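PDB 3TOY: mandelate racemase/muconate lactonizing enzyme family protein from Bradyrhizobium sp. ORS 278, which belongs to the enolase superfamily, joining an N-terminal capping domain to a barrel domain that holds a metal ion, its specific role being unassigned. Local coordinates for residues Trp119-Ser128 against Glu271-Phe279; Leu196-Arg207 against Arg231-Leu241. One frame throughout, in Å; residues are numbered along the deposited sequence.

Contact 1. Residues Trp119-Ser128 against Glu271-Phe279. With CA (calcium ion), chain E.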
loop_
_atom_site.group_PDB
_atom_site.type_symbol
_atom_site.label_atom_id
_atom_site.label_comp_id
_atom_site.label_asym_id
_atom_site.label_seq_id
_atom_site.Cartn_x
_atom_site.Cartn_y
_atom_site.Cartn_z
ATOM N N TRP A 119 25.275 17.958 -10.588
ATOM C CA TRP A 119 25.848 17.391 -11.810
ATOM C C TRP A 119 24.836 16.904 -12.847
ATOM O O TRP A 119 25.207 16.321 -13.864
ATOM C CB TRP A 119 26.932 16.347 -11.514
ATOM C CG TRP A 119 26.479 15.044 -10.868
ATOM C CD1 TRP A 119 25.204 14.701 -10.444
ATOM C CD2 TRP A 119 27.315 13.919 -10.574
ATOM N NE1 TRP A 119 25.222 13.423 -9.906
ATOM C CE2 TRP A 119 26.501 12.928 -9.972
ATOM C CE3 TRP A 119 28.681 13.656 -10.754
ATOM C CZ2 TRP A 119 27.012 11.697 -9.554
ATOM C CZ3 TRP A 119 29.186 12.433 -10.352
ATOM C CH2 TRP A 119 28.353 11.466 -9.758
ATOM N N GLN A 120 23.557 17.181 -12.640
ATOM C CA GLN A 120 22.613 16.980 -13.730
ATOM C C GLN A 120 22.903 17.987 -14.842
ATOM O O GLN A 120 23.396 19.076 -14.564
ATOM C CB GLN A 120 21.164 17.186 -13.275
ATOM C CG GLN A 120 20.691 16.139 -12.319
ATOM C CD GLN A 120 21.175 16.391 -10.912
ATOM O OE1 GLN A 120 21.143 17.525 -10.413
ATOM N NE2 GLN A 120 21.655 15.335 -10.264
ATOM N N GLY A 121 22.603 17.615 -16.084
ATOM C CA GLY A 121 22.681 18.551 -17.213
ATOM C C GLY A 121 24.093 18.566 -17.798
ATOM O O GLY A 121 24.794 17.548 -17.790
ATOM N N LEU A 122 24.504 19.720 -18.322
ATOM C CA LEU A 122 25.782 19.797 -19.058
ATOM C C LEU A 122 26.967 19.276 -18.251
ATOM O O LEU A 122 27.842 18.590 -18.802
ATOM C CB LEU A 122 26.028 21.228 -19.572
ATOM C CG LEU A 122 24.929 21.782 -20.483
ATOM C CD1 LEU A 122 25.216 23.243 -20.872
ATOM C CD2 LEU A 122 24.706 20.947 -21.754
ATOM N N VAL A 123 27.012 19.596 -16.954
ATOM C CA VAL A 123 28.090 19.131 -16.099
ATOM C C VAL A 123 28.140 17.612 -16.098
ATOM O O VAL A 123 29.211 17.013 -16.203
ATOM C CB VAL A 123 27.932 19.682 -14.650
ATOM C CG1 VAL A 123 28.802 18.925 -13.666
ATOM C CG2 VAL A 123 28.193 21.203 -14.622
ATOM N N GLY A 124 26.971 16.981 -15.985
ATOM C CA GLY A 124 26.911 15.523 -16.005
ATOM C C GLY A 124 27.420 14.901 -17.303
ATOM O O GLY A 124 28.026 13.827 -17.287
ATOM N N MET A 125 27.147 15.557 -18.427
ATOM C CA MET A 125 27.619 15.057 -19.722
ATOM C C MET A 125 29.140 15.134 -19.818
ATOM O O MET A 125 29.789 14.208 -20.323
ATOM C CB MET A 125 26.992 15.839 -20.857
ATOM C CG MET A 125 25.455 15.750 -20.899
ATOM S SD MET A 125 24.696 16.912 -22.019
ATOM C CE MET A 125 24.908 16.091 -23.592
ATOM N N ALA A 126 29.694 16.249 -19.332
ATOM C CA ALA A 126 31.156 16.401 -19.197
ATOM C C ALA A 126 31.752 15.285 -18.370
ATOM O O ALA A 126 32.692 14.625 -18.791
ATOM C CB ALA A 126 31.483 17.735 -18.567
ATOM N N VAL A 127 31.203 15.093 -17.171
ATOM C CA VAL A 127 31.632 14.036 -16.258
ATOM C C VAL A 127 31.576 12.637 -16.893
ATOM O O VAL A 127 32.518 11.839 -16.768
ATOM C CB VAL A 127 30.785 14.083 -14.947
ATOM C CG1 VAL A 127 31.008 12.830 -14.109
ATOM C CG2 VAL A 127 31.137 15.338 -14.152
ATOM N N SER A 128 30.480 12.349 -17.585
ATOM C CA SER A 128 30.308 11.014 -18.167
ATOM C C SER A 128 31.266 10.872 -19.343
ATOM O O SER A 128 31.786 9.797 -19.586
ATOM C CB SER A 128 28.874 10.813 -18.647
ATOM O OG SER A 128 27.963 10.975 -17.542
ATOM N N GLU A 271 16.724 7.543 -21.494
ATOM C CA GLU A 271 17.860 8.167 -22.202
ATOM C C GLU A 271 18.159 9.553 -21.666
ATOM O O GLU A 271 19.209 10.119 -21.963
ATOM C CB GLU A 271 17.585 8.254 -23.704
ATOM C CG GLU A 271 16.623 9.382 -24.115
ATOM C CD GLU A 271 16.067 9.149 -25.511
ATOM O OE1 GLU A 271 15.546 8.051 -25.763
ATOM O OE2 GLU A 271 16.140 10.062 -26.356
ATOM N N ASN A 272 17.235 10.121 -20.891
ATOM C CA ASN A 272 17.448 11.445 -20.342
ATOM C C ASN A 272 17.583 11.531 -18.813
ATOM O O ASN A 272 17.696 12.641 -18.262
ATOM C CB ASN A 272 16.372 12.418 -20.878
ATOM C CG ASN A 272 16.538 12.658 -22.358
ATOM O OD1 ASN A 272 17.646 12.934 -22.790
ATOM N ND2 ASN A 272 15.476 12.486 -23.143
ATOM N N TRP A 273 17.616 10.379 -18.135
ATOM C CA TRP A 273 17.765 10.351 -16.689
ATOM C C TRP A 273 19.238 10.435 -16.280
ATOM O O TRP A 273 20.148 9.999 -17.017
ATOM C CB TRP A 273 17.097 9.112 -16.066
ATOM C CG TRP A 273 15.626 9.008 -16.383
ATOM C CD1 TRP A 273 14.781 10.041 -16.674
ATOM C CD2 TRP A 273 14.823 7.816 -16.396
ATOM N NE1 TRP A 273 13.504 9.555 -16.899
ATOM C CE2 TRP A 273 13.508 8.199 -16.723
ATOM C CE3 TRP A 273 15.091 6.456 -16.163
ATOM C CZ2 TRP A 273 12.465 7.279 -16.858
ATOM C CZ3 TRP A 273 14.032 5.521 -16.298
ATOM C CH2 TRP A 273 12.753 5.947 -16.639
ATOM N N TRP A 274 19.468 10.989 -15.103
ATOM C CA TRP A 274 20.827 11.360 -14.666
ATOM C C TRP A 274 21.396 10.401 -13.631
ATOM O O TRP A 274 20.895 10.346 -12.508
ATOM C CB TRP A 274 20.819 12.808 -14.106
ATOM C CG TRP A 274 20.440 13.797 -15.161
ATOM C CD1 TRP A 274 19.243 14.423 -15.319
ATOM C CD2 TRP A 274 21.277 14.230 -16.258
ATOM N NE1 TRP A 274 19.276 15.223 -16.453
ATOM C CE2 TRP A 274 20.524 15.133 -17.027
ATOM C CE3 TRP A 274 22.594 13.934 -16.649
ATOM C CZ2 TRP A 274 21.031 15.742 -18.184
ATOM C CZ3 TRP A 274 23.115 14.552 -17.803
ATOM C CH2 TRP A 274 22.332 15.445 -18.545
ATOM N N PHE A 275 22.461 9.685 -14.006
ATOM C CA PHE A 275 23.297 8.922 -13.077
ATOM C C PHE A 275 22.577 7.750 -12.423
ATOM O O PHE A 275 21.367 7.583 -12.612
ATOM C CB PHE A 275 23.922 9.837 -12.019
ATOM C CG PHE A 275 24.962 10.757 -12.599
ATOM C CD1 PHE A 275 26.249 10.305 -12.808
ATOM C CD2 PHE A 275 24.614 12.050 -12.978
ATOM C CE1 PHE A 275 27.224 11.149 -13.373
ATOM C CE2 PHE A 275 25.554 12.899 -13.545
ATOM C CZ PHE A 275 26.859 12.440 -13.742
ATOM N N PRO A 276 23.332 6.915 -11.694
ATOM C CA PRO A 276 22.661 5.752 -11.109
ATOM C C PRO A 276 21.487 6.149 -10.222
ATOM O O PRO A 276 20.460 5.438 -10.201
ATOM C CB PRO A 276 23.776 5.076 -10.310
ATOM C CG PRO A 276 25.009 5.310 -11.240
ATOM C CD PRO A 276 24.809 6.757 -11.692
ATOM N N ARG A 277 21.591 7.269 -9.519
ATOM C CA ARG A 277 20.462 7.657 -8.629
ATOM C C ARG A 277 19.216 7.999 -9.412
ATOM O O ARG A 277 18.105 7.689 -8.976
ATOM C CB ARG A 277 20.822 8.806 -7.685
ATOM C CG ARG A 277 19.631 9.266 -6.763
ATOM C CD ARG A 277 19.240 8.150 -5.782
ATOM N NE ARG A 277 20.394 7.755 -4.987
ATOM C CZ ARG A 277 20.556 6.558 -4.414
ATOM N NH1 ARG A 277 19.604 5.642 -4.496
ATOM N NH2 ARG A 277 21.665 6.292 -3.736
ATOM N N GLY A 278 19.381 8.649 -10.562
ATOM C CA GLY A 278 18.240 8.988 -11.417
ATOM C C GLY A 278 17.498 7.733 -11.842
ATOM O O GLY A 278 16.265 7.718 -11.906
ATOM N N PHE A 279 18.253 6.677 -12.140
ATOM C CA PHE A 279 17.633 5.394 -12.456
ATOM C C PHE A 279 16.989 4.754 -11.240
ATOM O O PHE A 279 15.894 4.186 -11.361
ATOM C CB PHE A 279 18.632 4.458 -13.144
ATOM C CG PHE A 279 18.776 4.792 -14.583
ATOM C CD1 PHE A 279 17.943 4.205 -15.504
ATOM C CD2 PHE A 279 19.638 5.820 -14.995
ATOM C CE1 PHE A 279 17.990 4.568 -16.839
ATOM C CE2 PHE A 279 19.700 6.190 -16.349
ATOM C CZ PHE A 279 18.874 5.573 -17.270
HETATM CA CA CA E . 14.698 8.552 -27.968
HETATM O O HOH W 1 21.060 12.113 -10.464
HETATM O O HOH W 2 12.979 9.449 -26.787
HETATM O O HOH W 3 16.467 7.787 -29.486
#

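Contact 2. Residues Leu196-Arg207 against Arg231-Leu241. With P4C (O-acetaldehydyl-hexaethylene glycol), chain N.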
loop_
_atom_site.group_PDB
_atom_site.type_symbol
_atom_site.label_atom_id
_atom_site.label_comp_id
_atom_site.label_asym_id
_atom_site.label_seq_id
_atom_site.Cartn_x
_atom_site.Cartn_y
_atom_site.Cartn_z
ATOM N N LEU A 196 -3.076 11.836 -33.552
ATOM C CA LEU A 196 -3.022 10.374 -33.537
ATOM C C LEU A 196 -3.165 9.777 -34.949
ATOM O O LEU A 196 -2.511 8.783 -35.287
ATOM C CB LEU A 196 -4.114 9.806 -32.615
ATOM C CG LEU A 196 -4.387 8.299 -32.709
ATOM C CD1 LEU A 196 -3.119 7.501 -32.382
ATOM C CD2 LEU A 196 -5.558 7.896 -31.777
ATOM N N ALA A 197 -4.042 10.364 -35.764
ATOM C CA ALA A 197 -4.234 9.859 -37.124
ATOM C C ALA A 197 -2.895 9.801 -37.839
ATOM O O ALA A 197 -2.595 8.833 -38.533
ATOM C CB ALA A 197 -5.229 10.742 -37.914
ATOM N N THR A 198 -2.091 10.842 -37.676
ATOM C CA THR A 198 -0.776 10.875 -38.297
ATOM C C THR A 198 0.131 9.730 -37.832
ATOM O O THR A 198 0.796 9.071 -38.641
ATOM C CB THR A 198 -0.114 12.228 -38.050
ATOM O OG1 THR A 198 -0.875 13.234 -38.733
ATOM C CG2 THR A 198 1.302 12.243 -38.577
ATOM N N ASP A 199 0.135 9.469 -36.531
ATOM C CA ASP A 199 0.946 8.389 -35.989
ATOM C C ASP A 199 0.448 7.074 -36.537
ATOM O O ASP A 199 1.236 6.207 -36.917
ATOM C CB ASP A 199 0.831 8.322 -34.462
ATOM C CG ASP A 199 1.438 9.517 -33.765
ATOM O OD1 ASP A 199 2.394 10.136 -34.305
ATOM O OD2 ASP A 199 0.960 9.826 -32.647
ATOM N N GLU A 200 -0.869 6.909 -36.571
ATOM C CA GLU A 200 -1.407 5.626 -36.971
ATOM C C GLU A 200 -1.167 5.379 -38.465
ATOM O O GLU A 200 -0.822 4.275 -38.865
ATOM C CB GLU A 200 -2.887 5.520 -36.639
ATOM C CG GLU A 200 -3.435 4.137 -36.921
ATOM C CD GLU A 200 -4.807 3.903 -36.328
ATOM O OE1 GLU A 200 -5.370 4.841 -35.732
ATOM O OE2 GLU A 200 -5.324 2.775 -36.480
ATOM N N ALA A 201 -1.347 6.416 -39.281
ATOM C CA ALA A 201 -1.054 6.304 -40.718
ATOM C C ALA A 201 0.390 5.850 -40.912
ATOM O O ALA A 201 0.671 4.924 -41.675
ATOM C CB ALA A 201 -1.280 7.651 -41.419
ATOM N N MET A 202 1.310 6.512 -40.218
ATOM C CA MET A 202 2.730 6.177 -40.348
ATOM C C MET A 202 3.023 4.727 -39.995
ATOM O O MET A 202 3.681 4.020 -40.756
ATOM C CB MET A 202 3.597 7.083 -39.486
ATOM C CG MET A 202 5.091 6.759 -39.646
ATOM S SD MET A 202 6.143 7.679 -38.517
ATOM C CE MET A 202 5.975 6.681 -37.023
ATOM N N ILE A 203 2.538 4.289 -38.834
ATOM C CA ILE A 203 2.824 2.954 -38.328
ATOM C C ILE A 203 2.180 1.902 -39.200
ATOM O O ILE A 203 2.791 0.892 -39.534
ATOM C CB ILE A 203 2.255 2.781 -36.913
ATOM C CG1 ILE A 203 3.046 3.641 -35.944
ATOM C CG2 ILE A 203 2.273 1.330 -36.516
ATOM C CD1 ILE A 203 4.504 3.234 -35.853
ATOM N N LYS A 204 0.932 2.146 -39.574
ATOM C CA LYS A 204 0.220 1.218 -40.434
ATOM C C LYS A 204 0.980 1.027 -41.751
ATOM O O LYS A 204 1.110 -0.099 -42.260
ATOM C CB LYS A 204 -1.198 1.716 -40.705
ATOM C CG LYS A 204 -2.009 0.739 -41.567
ATOM C CD LYS A 204 -3.361 1.314 -41.962
ATOM C CE LYS A 204 -4.201 0.237 -42.646
ATOM N NZ LYS A 204 -5.601 0.678 -42.833
ATOM N N GLY A 205 1.470 2.133 -42.298
ATOM C CA GLY A 205 2.240 2.106 -43.541
ATOM C C GLY A 205 3.524 1.318 -43.361
ATOM O O GLY A 205 3.873 0.465 -44.185
ATOM N N LEU A 206 4.229 1.587 -42.269
ATOM C CA LEU A 206 5.480 0.877 -42.008
ATOM C C LEU A 206 5.271 -0.619 -41.827
ATOM O O LEU A 206 6.048 -1.423 -42.350
ATOM C CB LEU A 206 6.212 1.463 -40.802
ATOM C CG LEU A 206 6.859 2.831 -41.010
ATOM C CD1 LEU A 206 7.306 3.427 -39.673
ATOM C CD2 LEU A 206 8.044 2.722 -42.006
ATOM N N ARG A 207 4.239 -0.998 -41.074
ATOM C CA ARG A 207 3.960 -2.406 -40.785
ATOM C C ARG A 207 3.545 -3.145 -42.060
ATOM O O ARG A 207 3.838 -4.336 -42.223
ATOM C CB ARG A 207 2.868 -2.533 -39.695
ATOM C CG ARG A 207 2.464 -3.950 -39.301
ATOM C CD ARG A 207 3.668 -4.804 -38.877
ATOM N NE ARG A 207 4.102 -4.597 -37.490
ATOM C CZ ARG A 207 5.313 -4.916 -37.038
ATOM N NH1 ARG A 207 6.220 -5.414 -37.874
ATOM N NH2 ARG A 207 5.638 -4.718 -35.759
ATOM N N ARG A 231 -4.287 7.198 -24.441
ATOM C CA ARG A 231 -5.256 7.160 -25.536
ATOM C C ARG A 231 -4.594 6.696 -26.846
ATOM O O ARG A 231 -5.099 5.814 -27.528
ATOM C CB ARG A 231 -5.883 8.550 -25.736
ATOM C CG ARG A 231 -7.192 8.490 -26.522
ATOM C CD ARG A 231 -7.783 9.883 -26.791
ATOM N NE ARG A 231 -6.891 10.646 -27.654
ATOM C CZ ARG A 231 -6.987 10.660 -28.987
ATOM N NH1 ARG A 231 -7.952 9.976 -29.583
ATOM N NH2 ARG A 231 -6.113 11.349 -29.711
ATOM N N ARG A 232 -3.453 7.287 -27.191
ATOM C CA ARG A 232 -2.794 6.905 -28.450
ATOM C C ARG A 232 -2.282 5.477 -28.413
ATOM O O ARG A 232 -2.398 4.741 -29.403
ATOM C CB ARG A 232 -1.624 7.834 -28.760
ATOM C CG ARG A 232 -2.065 9.295 -28.917
ATOM C CD ARG A 232 -1.146 10.095 -29.847
ATOM N NE ARG A 232 -1.576 11.493 -29.913
ATOM C CZ ARG A 232 -1.024 12.423 -30.686
ATOM N NH1 ARG A 232 -0.025 12.110 -31.505
ATOM N NH2 ARG A 232 -1.477 13.672 -30.647
ATOM N N ILE A 233 -1.674 5.096 -27.290
ATOM C CA ILE A 233 -1.118 3.749 -27.173
ATOM C C ILE A 233 -2.182 2.673 -27.371
ATOM O O ILE A 233 -1.948 1.683 -28.065
ATOM C CB ILE A 233 -0.354 3.546 -25.827
ATOM C CG1 ILE A 233 0.882 4.462 -25.799
ATOM C CG2 ILE A 233 0.006 2.060 -25.648
ATOM C CD1 ILE A 233 1.605 4.507 -24.405
ATOM N N ALA A 234 -3.367 2.869 -26.799
ATOM C CA ALA A 234 -4.426 1.866 -26.958
ATOM C C ALA A 234 -4.821 1.699 -28.431
ATOM O O ALA A 234 -5.168 0.604 -28.893
ATOM C CB ALA A 234 -5.632 2.227 -26.138
ATOM N N ARG A 235 -4.772 2.794 -29.162
ATOM C CA ARG A 235 -5.209 2.778 -30.551
ATOM C C ARG A 235 -4.122 2.192 -31.448
ATOM O O ARG A 235 -4.389 1.786 -32.583
ATOM C CB ARG A 235 -5.575 4.201 -30.981
ATOM C CG ARG A 235 -6.759 4.750 -30.185
ATOM C CD ARG A 235 -8.100 4.378 -30.838
ATOM N NE ARG A 235 -8.242 5.078 -32.114
ATOM C CZ ARG A 235 -8.829 6.266 -32.260
ATOM N NH1 ARG A 235 -9.359 6.886 -31.207
ATOM N NH2 ARG A 235 -8.886 6.840 -33.460
ATOM N N LEU A 236 -2.893 2.154 -30.946
ATOM C CA LEU A 236 -1.768 1.620 -31.726
ATOM C C LEU A 236 -1.429 0.164 -31.391
ATOM O O LEU A 236 -0.528 -0.443 -32.000
ATOM C CB LEU A 236 -0.512 2.462 -31.496
ATOM C CG LEU A 236 -0.570 3.897 -32.014
ATOM C CD1 LEU A 236 0.588 4.732 -31.462
ATOM C CD2 LEU A 236 -0.569 3.883 -33.549
ATOM N N ALA A 237 -2.122 -0.404 -30.419
ATOM C CA ALA A 237 -1.758 -1.749 -29.951
ATOM C C ALA A 237 -1.958 -2.862 -31.007
ATOM O O ALA A 237 -1.435 -3.961 -30.860
ATOM C CB ALA A 237 -2.496 -2.072 -28.669
ATOM N N ASP A 238 -2.690 -2.576 -32.075
ATOM C CA ASP A 238 -2.930 -3.571 -33.124
ATOM C C ASP A 238 -1.765 -3.762 -34.096
ATOM O O ASP A 238 -1.825 -4.610 -34.980
ATOM C CB ASP A 238 -4.184 -3.209 -33.924
ATOM C CG ASP A 238 -5.460 -3.537 -33.180
ATOM O OD1 ASP A 238 -5.449 -4.491 -32.370
ATOM O OD2 ASP A 238 -6.473 -2.840 -33.401
ATOM N N TYR A 239 -0.710 -2.971 -33.951
ATOM C CA TYR A 239 0.384 -3.021 -34.910
ATOM C C TYR A 239 1.606 -3.773 -34.410
ATOM O O TYR A 239 2.641 -3.797 -35.074
ATOM C CB TYR A 239 0.749 -1.617 -35.349
ATOM C CG TYR A 239 -0.431 -0.933 -35.997
ATOM C CD1 TYR A 239 -0.790 -1.228 -37.312
ATOM C CD2 TYR A 239 -1.193 -0.005 -35.294
ATOM C CE1 TYR A 239 -1.871 -0.610 -37.911
ATOM C CE2 TYR A 239 -2.284 0.611 -35.886
ATOM C CZ TYR A 239 -2.616 0.299 -37.195
ATOM O OH TYR A 239 -3.697 0.911 -37.789
ATOM N N ASP A 240 1.480 -4.388 -33.237
ATOM C CA ASP A 240 2.520 -5.256 -32.720
ATOM C C ASP A 240 3.844 -4.500 -32.521
ATOM O O ASP A 240 4.911 -4.959 -32.960
ATOM C CB ASP A 240 2.725 -6.453 -33.655
ATOM C CG ASP A 240 3.528 -7.571 -33.008
ATOM O OD1 ASP A 240 3.374 -7.783 -31.788
ATOM O OD2 ASP A 240 4.316 -8.243 -33.716
ATOM N N LEU A 241 3.772 -3.341 -31.864
ATOM C CA LEU A 241 4.976 -2.560 -31.547
ATOM C C LEU A 241 5.772 -3.200 -30.410
ATOM O O LEU A 241 5.208 -3.770 -29.486
ATOM C CB LEU A 241 4.585 -1.127 -31.170
ATOM C CG LEU A 241 3.779 -0.416 -32.247
ATOM C CD1 LEU A 241 3.404 0.989 -31.787
ATOM C CD2 LEU A 241 4.635 -0.383 -33.505
HETATM O O1 P4C N . -4.722 14.839 -22.625
HETATM C C2 P4C N . -5.519 16.035 -22.602
HETATM C C3 P4C N . -5.296 16.786 -23.909
HETATM O O4 P4C N . -4.843 18.092 -23.596
HETATM C C5 P4C N . -4.249 18.741 -24.713
HETATM C C6 P4C N . -4.994 20.048 -24.937
HETATM O O7 P4C N . -6.233 19.767 -25.591
HETATM C C8 P4C N . -7.005 20.960 -25.757
HETATM C C9 P4C N . -8.326 20.623 -26.416
HETATM O O10 P4C N . -8.035 20.204 -27.742
HETATM C C11 P4C N . -9.231 20.026 -28.489
HETATM C C12 P4C N . -8.879 19.343 -29.796
HETATM O O13 P4C N . -8.049 18.218 -29.517
HETATM C C14 P4C N . -7.808 17.431 -30.685
HETATM C C15 P4C N . -7.166 16.119 -30.258
HETATM O O16 P4C N . -8.165 15.308 -29.647
HETATM C C17 P4C N . -7.639 14.329 -28.756
HETATM C C18 P4C N . -8.809 13.668 -28.036
HETATM O O19 P4C N . -9.610 12.944 -28.970
HETATM C C20 P4C N . -10.799 12.408 -28.388
HETATM C C21 P4C N . -11.689 11.789 -29.463
HETATM O O22 P4C N . -12.272 12.806 -30.285
#

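Contact 1. Residues Trp119-Ser128 against Glu271-Phe279
W119 has its CG between the backbone N and the carbonyl carbon (chi1 68°), which carries the end of the indole toward F275. F275 has CG beside its backbone N (chi1 -69°), and its ring comes down flat on the indole. The five-membered ring of W119 and the ring of F275 stack with centroids 3.7 Å apart and planes only 5° from parallel. The closest atoms of this pair are W119 NE1 and F275 CD2, at 3.4 Å. At the edge of the F275 ring lie G124 CA and V127 CG1, the latter 4.2 Å from F275 CZ.

Q120 and G121 cover one face of the W274 indole. Q120 CB sits 4.0 Å from the centroid of its five-membered ring, a CH-pi contact. G121 N lies over the same face, 3.2 Å from W274 CZ2. M125 CG meets the rim, 3.9 Å from W274 CH2. This is where the N-terminal capping domain, through the loop 119-121 and the first turns of helix 122-142, meets the barrel domain of the enolase superfamily. The barrel side is the loop after strand 267-269 and the start of helix 275-285. At the head of that loop E271 binds a calcium ion through both carboxylate oxygens, with D219 and E245 as further ligands.

The polar ends turn to a second subunit. Q120 NE2 bonds E251 of that neighbouring subunit. Q120 OE1 takes the indole N-H of W274 of the same neighbour, and W274 NE1 here bonds that subunit's Q120 in return. A water also links Q120 NE2 to W274 O, 2.7 Å from the carbonyl oxygen.

Contact 2. Residues Leu196-Arg207 against Arg231-Leu241
I203 lies at the apolar centre, with its CG2 3.5 Å from Y239 CB. That methyl is anti to the backbone N, which directs it at the root of the tyrosine side chain. L241 CD2 touches the same methyl, and L236 CD2 reaches I203 CG1. L236 CD2 also packs on the backbone of helix 196-210, 3.9 Å from E200 CA. Further along, L196 puts CD2 over the guanidinium face of R235, 3.7 Å from its CZ.

The segments 196-207 and 231-236 run at 30° to each other, their axes 10.5 Å apart at closest approach. They lie on neighbouring outer helices of the barrel. Strand 215-219 joins these, so they are the helices of two successive beta-alpha units, as in a TIM-type barrel. L236 and L241 also touch that strand.

Polar bonds lie at the margins. Y239 OH donates to the anti lone pair of E200 OE2 at 2.8 Å, and the carboxylate stands 75° from the ring plane. R232 NH1 forms a salt bridge with D199 OD2, 2.7 Å away on the syn side but 34° out of the carboxylate plane. E228 holds R232 NE. R207 grips Y239 O with two nitrogens, NE at 2.9 Å and NH2 at 3.2 Å. Its NH1 is bonded to I214 O and G211 O. R231 pairs with E228, and O19 of o-acetaldehydyl-hexaethylene glycol lies over its guanidinium face.

Overall arrangement
The contacts lie in different parts of the fold, with centres 32 Å apart and nearest atoms about 14 Å apart. Contact 2 is nested in sequence inside the loop that contact 1 closes. Contact 1 joins the two domains through the ends of the loops that lead into helices 122-142 and 275-285, about 12 Å from the centre of the chain. Contact 2 stays within the barrel and packs helix 196-210 against helix 226-236, about 25 Å from that centre. The parallel strands 186-190, 215-219, 243-245 and 267-269 connect the two regions. Of these, 215-219 and 243-245 carry the other metal ligands. Contact 1 also faces a second subunit.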